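Local coordinates for protein cellulosomal scaffoldin (Acetivibrio cellulolyticus, PDB 3ZUC) that binds crystalline cellulose through this family 3b carbohydrate-binding module, one part of a large secreted scaffoldin of the cellulosome, at residues N37-V49 against V139-P153. Residues are numbered along the deposited sequence; the frame is centred on the assembly and turned at random. Where two conformers were deposited one is given.
With CA (calcium ion), chain B; EDO (1,2-ethanediol), chain C.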
loop_
_atom_site.group_PDB
_atom_site.type_symbol
_atom_site.label_atom_id
_atom_site.label_comp_id
_atom_site.label_asym_id
_atom_site.label_seq_id
_atom_site.Cartn_x
_atom_site.Cartn_y
_atom_site.Cartn_z
ATOM N N ASN A 37 -3.265 -15.124 -7.574
ATOM C CA ASN A 37 -3.194 -15.589 -6.189
ATOM C C ASN A 37 -2.749 -14.463 -5.260
ATOM O O ASN A 37 -1.579 -14.065 -5.274
ATOM C CB ASN A 37 -2.237 -16.783 -6.073
ATOM C CG ASN A 37 -2.290 -17.430 -4.698
ATOM O OD1 ASN A 37 -2.836 -16.862 -3.757
ATOM N ND2 ASN A 37 -1.703 -18.609 -4.572
ATOM N N LEU A 38 -3.662 -13.949 -4.449
ATOM C CA LEU A 38 -3.350 -12.794 -3.631
ATOM C C LEU A 38 -2.286 -13.075 -2.587
ATOM O O LEU A 38 -1.594 -12.145 -2.162
ATOM C CB LEU A 38 -4.608 -12.253 -2.967
ATOM C CG LEU A 38 -5.561 -11.547 -3.939
ATOM C CD1 LEU A 38 -6.908 -11.312 -3.275
ATOM C CD2 LEU A 38 -5.013 -10.239 -4.434
ATOM N N ALA A 39 -2.120 -14.330 -2.177
ATOM C CA ALA A 39 -1.105 -14.640 -1.173
ATOM C C ALA A 39 0.293 -14.261 -1.621
ATOM O O ALA A 39 1.169 -14.048 -0.789
ATOM C CB ALA A 39 -1.149 -16.119 -0.806
ATOM N N ASP A 40 0.505 -14.159 -2.928
ATOM C CA ASP A 40 1.812 -13.781 -3.444
ATOM C C ASP A 40 1.951 -12.295 -3.722
ATOM O O ASP A 40 3.018 -11.863 -4.145
ATOM C CB ASP A 40 2.099 -14.563 -4.711
ATOM C CG ASP A 40 2.249 -16.018 -4.437
ATOM O OD1 ASP A 40 2.994 -16.362 -3.491
ATOM O OD2 ASP A 40 1.588 -16.809 -5.117
ATOM N N VAL A 41 0.904 -11.513 -3.490
ATOM C CA VAL A 41 0.936 -10.087 -3.804
ATOM C C VAL A 41 1.355 -9.278 -2.576
ATOM O O VAL A 41 0.844 -9.492 -1.475
ATOM C CB VAL A 41 -0.444 -9.616 -4.309
ATOM C CG1 VAL A 41 -0.472 -8.117 -4.481
ATOM C CG2 VAL A 41 -0.787 -10.300 -5.620
ATOM N N LYS A 42 2.269 -8.336 -2.775
ATOM C CA LYS A 42 2.644 -7.380 -1.741
ATOM C C LYS A 42 2.453 -5.971 -2.291
ATOM O O LYS A 42 2.506 -5.764 -3.515
ATOM C CB LYS A 42 4.111 -7.566 -1.300
ATOM C CG LYS A 42 4.451 -8.999 -0.847
ATOM C CD LYS A 42 5.916 -9.218 -0.507
ATOM C CE LYS A 42 6.151 -10.655 -0.020
ATOM N NZ LYS A 42 7.590 -11.019 0.019
ATOM N N LEU A 43 2.262 -5.013 -1.388
ATOM C CA LEU A 43 2.148 -3.602 -1.744
ATOM C C LEU A 43 3.101 -2.801 -0.874
ATOM O O LEU A 43 3.267 -3.122 0.300
ATOM C CB LEU A 43 0.721 -3.077 -1.491
ATOM C CG LEU A 43 -0.409 -3.917 -2.072
ATOM C CD1 LEU A 43 -1.752 -3.433 -1.570
ATOM C CD2 LEU A 43 -0.359 -3.918 -3.585
ATOM N N HIS A 44 3.705 -1.745 -1.424
ATOM C CA HIS A 44 4.521 -0.823 -0.636
ATOM C C HIS A 44 3.998 0.615 -0.695
ATOM O O HIS A 44 3.614 1.112 -1.760
ATOM C CB HIS A 44 5.977 -0.754 -1.115
ATOM C CG HIS A 44 6.771 -1.986 -0.879
ATOM N ND1 HIS A 44 8.076 -2.104 -1.309
ATOM C CD2 HIS A 44 6.466 -3.138 -0.252
ATOM C CE1 HIS A 44 8.540 -3.295 -0.966
ATOM N NE2 HIS A 44 7.581 -3.943 -0.322
ATOM N N TYR A 45 4.077 1.258 0.460
ATOM C CA TYR A 45 3.829 2.694 0.621
ATOM C C TYR A 45 5.077 3.299 1.272
ATOM O O TYR A 45 5.440 2.900 2.385
ATOM C CB TYR A 45 2.596 2.939 1.481
ATOM C CG TYR A 45 2.209 4.393 1.604
ATOM C CD1 TYR A 45 2.750 5.205 2.591
ATOM C CD2 TYR A 45 1.317 4.971 0.702
ATOM C CE1 TYR A 45 2.409 6.548 2.686
ATOM C CE2 TYR A 45 0.974 6.307 0.782
ATOM C CZ TYR A 45 1.512 7.094 1.781
ATOM O OH TYR A 45 1.109 8.413 1.836
ATOM N N TYR A 46 5.724 4.234 0.584
ATOM C CA TYR A 46 7.003 4.815 0.985
ATOM C C TYR A 46 6.819 6.188 1.621
ATOM O O TYR A 46 6.048 7.021 1.129
ATOM C CB TYR A 46 7.892 4.973 -0.257
ATOM C CG TYR A 46 8.248 3.674 -0.929
ATOM C CD1 TYR A 46 9.341 2.935 -0.492
ATOM C CD2 TYR A 46 7.498 3.161 -1.978
ATOM C CE1 TYR A 46 9.693 1.737 -1.068
ATOM C CE2 TYR A 46 7.839 1.960 -2.567
ATOM C CZ TYR A 46 8.933 1.240 -2.117
ATOM O OH TYR A 46 9.261 0.050 -2.737
ATOM N N PHE A 47 7.558 6.437 2.696
ATOM C CA PHE A 47 7.373 7.659 3.445
ATOM C C PHE A 47 8.620 7.990 4.258
ATOM O O PHE A 47 9.525 7.164 4.408
ATOM C CB PHE A 47 6.121 7.538 4.354
ATOM C CG PHE A 47 6.214 6.468 5.418
ATOM C CD1 PHE A 47 5.974 5.128 5.125
ATOM C CD2 PHE A 47 6.510 6.800 6.740
ATOM C CE1 PHE A 47 6.045 4.156 6.112
ATOM C CE2 PHE A 47 6.573 5.837 7.721
ATOM C CZ PHE A 47 6.336 4.507 7.415
ATOM N N THR A 48 8.644 9.206 4.797
ATOM C CA THR A 48 9.602 9.578 5.828
ATOM C C THR A 48 8.875 9.591 7.169
ATOM O O THR A 48 7.811 10.212 7.301
ATOM C CB THR A 48 10.295 10.915 5.584
ATOM O OG1 THR A 48 9.319 11.949 5.617
ATOM C CG2 THR A 48 11.023 10.927 4.252
ATOM N N VAL A 49 9.412 8.874 8.145
ATOM C CA VAL A 49 8.702 8.631 9.390
ATOM C C VAL A 49 8.552 9.859 10.288
ATOM O O VAL A 49 7.612 9.907 11.075
ATOM C CB VAL A 49 9.355 7.432 10.134
ATOM C CG1 VAL A 49 10.741 7.770 10.670
ATOM C CG2 VAL A 49 8.469 6.872 11.228
ATOM N N VAL A 139 3.326 4.261 -5.511
ATOM C CA VAL A 139 3.228 3.041 -4.712
ATOM C C VAL A 139 3.652 1.882 -5.609
ATOM O O VAL A 139 3.559 1.981 -6.835
ATOM C CB VAL A 139 1.814 2.814 -4.115
ATOM C CG1 VAL A 139 1.503 3.879 -3.090
ATOM C CG2 VAL A 139 0.738 2.766 -5.216
ATOM N N THR A 140 4.133 0.812 -4.997
ATOM C CA THR A 140 4.571 -0.345 -5.767
ATOM C C THR A 140 3.816 -1.594 -5.363
ATOM O O THR A 140 3.269 -1.693 -4.248
ATOM C CB THR A 140 6.094 -0.550 -5.671
ATOM O OG1 THR A 140 6.419 -0.675 -4.288
ATOM C CG2 THR A 140 6.866 0.607 -6.302
ATOM N N ALA A 141 3.791 -2.560 -6.276
ATOM C CA ALA A 141 3.236 -3.873 -5.983
ATOM C C ALA A 141 4.162 -4.930 -6.539
ATOM O O ALA A 141 4.950 -4.673 -7.462
ATOM C CB ALA A 141 1.843 -4.052 -6.587
ATOM N N TYR A 142 4.039 -6.116 -5.962
ATOM C CA TYR A 142 4.916 -7.252 -6.205
ATOM C C TYR A 142 4.093 -8.510 -6.314
ATOM O O TYR A 142 3.054 -8.634 -5.650
ATOM C CB TYR A 142 5.911 -7.437 -5.031
ATOM C CG TYR A 142 6.696 -6.186 -4.766
ATOM C CD1 TYR A 142 6.129 -5.141 -4.047
ATOM C CD2 TYR A 142 7.966 -5.995 -5.295
ATOM C CE1 TYR A 142 6.774 -3.941 -3.895
ATOM C CE2 TYR A 142 8.642 -4.801 -5.123
ATOM C CZ TYR A 142 8.025 -3.757 -4.443
ATOM O OH TYR A 142 8.613 -2.539 -4.307
ATOM N N SER A 143 4.587 -9.460 -7.109
ATOM C CA SER A 143 4.121 -10.828 -7.106
ATOM C C SER A 143 5.259 -11.707 -6.604
ATOM O O SER A 143 6.280 -11.200 -6.142
ATOM C CB SER A 143 3.733 -11.259 -8.514
ATOM O OG SER A 143 4.887 -11.373 -9.286
ATOM N N ALA A 144 5.128 -13.023 -6.740
ATOM C CA ALA A 144 6.263 -13.901 -6.479
ATOM C C ALA A 144 7.441 -13.597 -7.399
ATOM O O ALA A 144 8.570 -13.986 -7.083
ATOM C CB ALA A 144 5.851 -15.361 -6.617
ATOM N N GLU A 145 7.183 -12.973 -8.543
ATOM C CA GLU A 145 8.244 -12.610 -9.481
ATOM C C GLU A 145 8.994 -11.365 -9.086
ATOM O O GLU A 145 9.981 -11.028 -9.740
ATOM C CB GLU A 145 7.647 -12.373 -10.881
ATOM C CG GLU A 145 7.153 -13.579 -11.562
ATOM C CD GLU A 145 8.281 -14.526 -11.805
ATOM O OE1 GLU A 145 8.971 -14.395 -12.858
ATOM O OE2 GLU A 145 8.502 -15.392 -10.937
ATOM N N GLY A 146 8.526 -10.648 -8.086
ATOM C CA GLY A 146 9.139 -9.372 -7.788
ATOM C C GLY A 146 8.242 -8.232 -8.207
ATOM O O GLY A 146 7.018 -8.352 -8.220
ATOM N N LEU A 147 8.848 -7.101 -8.524
ATOM C CA LEU A 147 8.099 -5.880 -8.813
ATOM C C LEU A 147 7.210 -6.081 -10.040
ATOM O O LEU A 147 7.686 -6.548 -11.081
ATOM C CB LEU A 147 9.089 -4.741 -9.049
ATOM C CG LEU A 147 8.515 -3.357 -9.327
ATOM C CD1 LEU A 147 7.858 -2.768 -8.089
ATOM C CD2 LEU A 147 9.593 -2.426 -9.856
ATOM N N ILE A 148 5.950 -5.644 -9.926
ATOM C CA ILE A 148 4.997 -5.695 -11.026
ATOM C C ILE A 148 4.271 -4.364 -11.255
ATOM O O ILE A 148 3.521 -4.251 -12.226
ATOM C CB ILE A 148 3.960 -6.830 -10.873
ATOM C CG1 ILE A 148 3.052 -6.601 -9.660
ATOM C CG2 ILE A 148 4.658 -8.175 -10.842
ATOM C CD1 ILE A 148 1.908 -7.591 -9.537
ATOM N N TRP A 149 4.503 -3.346 -10.433
ATOM C CA TRP A 149 3.822 -2.068 -10.604
ATOM C C TRP A 149 4.620 -0.989 -9.923
ATOM O O TRP A 149 5.004 -1.150 -8.751
ATOM C CB TRP A 149 2.413 -2.090 -9.952
ATOM C CG TRP A 149 1.744 -0.754 -10.046
ATOM C CD1 TRP A 149 1.872 0.304 -9.191
ATOM C CD2 TRP A 149 0.895 -0.302 -11.115
ATOM N NE1 TRP A 149 1.191 1.385 -9.671
ATOM C CE2 TRP A 149 0.561 1.038 -10.840
ATOM C CE3 TRP A 149 0.378 -0.906 -12.265
ATOM C CZ2 TRP A 149 -0.272 1.776 -11.680
ATOM C CZ3 TRP A 149 -0.446 -0.169 -13.076
ATOM C CH2 TRP A 149 -0.762 1.153 -12.783
ATOM N N GLY A 150 4.810 0.132 -10.602
ATOM C CA GLY A 150 5.300 1.347 -9.979
ATOM C C GLY A 150 6.811 1.516 -10.038
ATOM O O GLY A 150 7.533 0.733 -10.646
ATOM N N ILE A 151 7.259 2.596 -9.403
ATOM C CA ILE A 151 8.652 3.007 -9.404
ATOM C C ILE A 151 9.139 3.008 -7.955
ATOM O O ILE A 151 8.636 3.754 -7.108
ATOM C CB ILE A 151 8.824 4.423 -9.981
ATOM C CG1 ILE A 151 8.247 4.531 -11.399
ATOM C CG2 ILE A 151 10.282 4.833 -9.920
ATOM C CD1 ILE A 151 8.155 5.991 -11.874
ATOM N N GLU A 152 10.117 2.161 -7.654
ATOM C CA GLU A 152 10.739 2.156 -6.345
ATOM C C GLU A 152 11.612 3.399 -6.197
ATOM O O GLU A 152 12.283 3.806 -7.137
ATOM C CB GLU A 152 11.580 0.899 -6.150
ATOM C CG GLU A 152 10.757 -0.380 -6.101
ATOM C CD GLU A 152 11.570 -1.640 -5.902
ATOM O OE1 GLU A 152 12.697 -1.723 -6.424
ATOM O OE2 GLU A 152 11.047 -2.569 -5.244
ATOM N N PRO A 153 11.636 4.014 -5.009
ATOM C CA PRO A 153 12.502 5.179 -4.814
ATOM C C PRO A 153 13.970 4.853 -5.000
ATOM O O PRO A 153 14.379 3.712 -4.760
ATOM C CB PRO A 153 12.290 5.559 -3.355
ATOM C CG PRO A 153 11.065 4.878 -2.921
ATOM C CD PRO A 153 10.862 3.685 -3.800
ATOM O OXT PRO A 153 14.751 5.717 -5.391
HETATM CA CA CA B . 7.051 12.336 6.256
HETATM C C1 EDO C . 12.506 -2.415 -1.789
HETATM O O1 EDO C . 11.339 -3.018 -2.337
HETATM C C2 EDO C . 12.243 -0.953 -1.486
HETATM O O2 EDO C . 11.857 -0.261 -2.679
HETATM O O HOH W 1 5.182 -10.521 -3.445
HETATM O O HOH W 2 5.133 11.030 7.101
#
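Y142 lays its CE1 corner over the centre of one face of the H44 imidazole, 3.4 Å above the plane, the two rings inclined at 42° to each other. H44 has its CG anti to the carbonyl carbon, which carries the ring on the face of the sheet shared with T140 and Y142. Its ND1 donates an almost straight bond (170°) to Y46 OH, in the imidazole plane, while NE2 is hydrogen-bonded to E88 OE1 on strand 83-91. Y46 approaches from the direction opposite to Y142, and Y46 OH and Y142 OH lie 3.1 Å apart. T140 OG1 donates to Y142 OH, which in turn donates to the anti lone pair of E152 OE2 (2.6 Å); a 1,2-ethanediol, probably from the crystallisation liquor, bridges E152 OE2 and Y46 OH. The strands that carry them, 42-47 and 140-143, run antiparallel as neighbours in one sheet of the CBM3 beta-sandwich, K42 and H44 forming hydrogen-bonded pairs with Y142 and T140. The non-hydrogen-bonded pair L43-A141 turns to the other face, toward the sandwich interior, where L43 CD2 meets A141 CB at 3.7 Å and A141 rests on V8 of the second sheet. Near the chain's end P153 lies over one face of the Y46 ring, its CD 3.4 Å from the centroid and almost on the ring normal, a CH-pi contact. Beyond Y46 the strand leads to T48, which binds calcium through both O and OG1, together with D50, N119, D122 and D123.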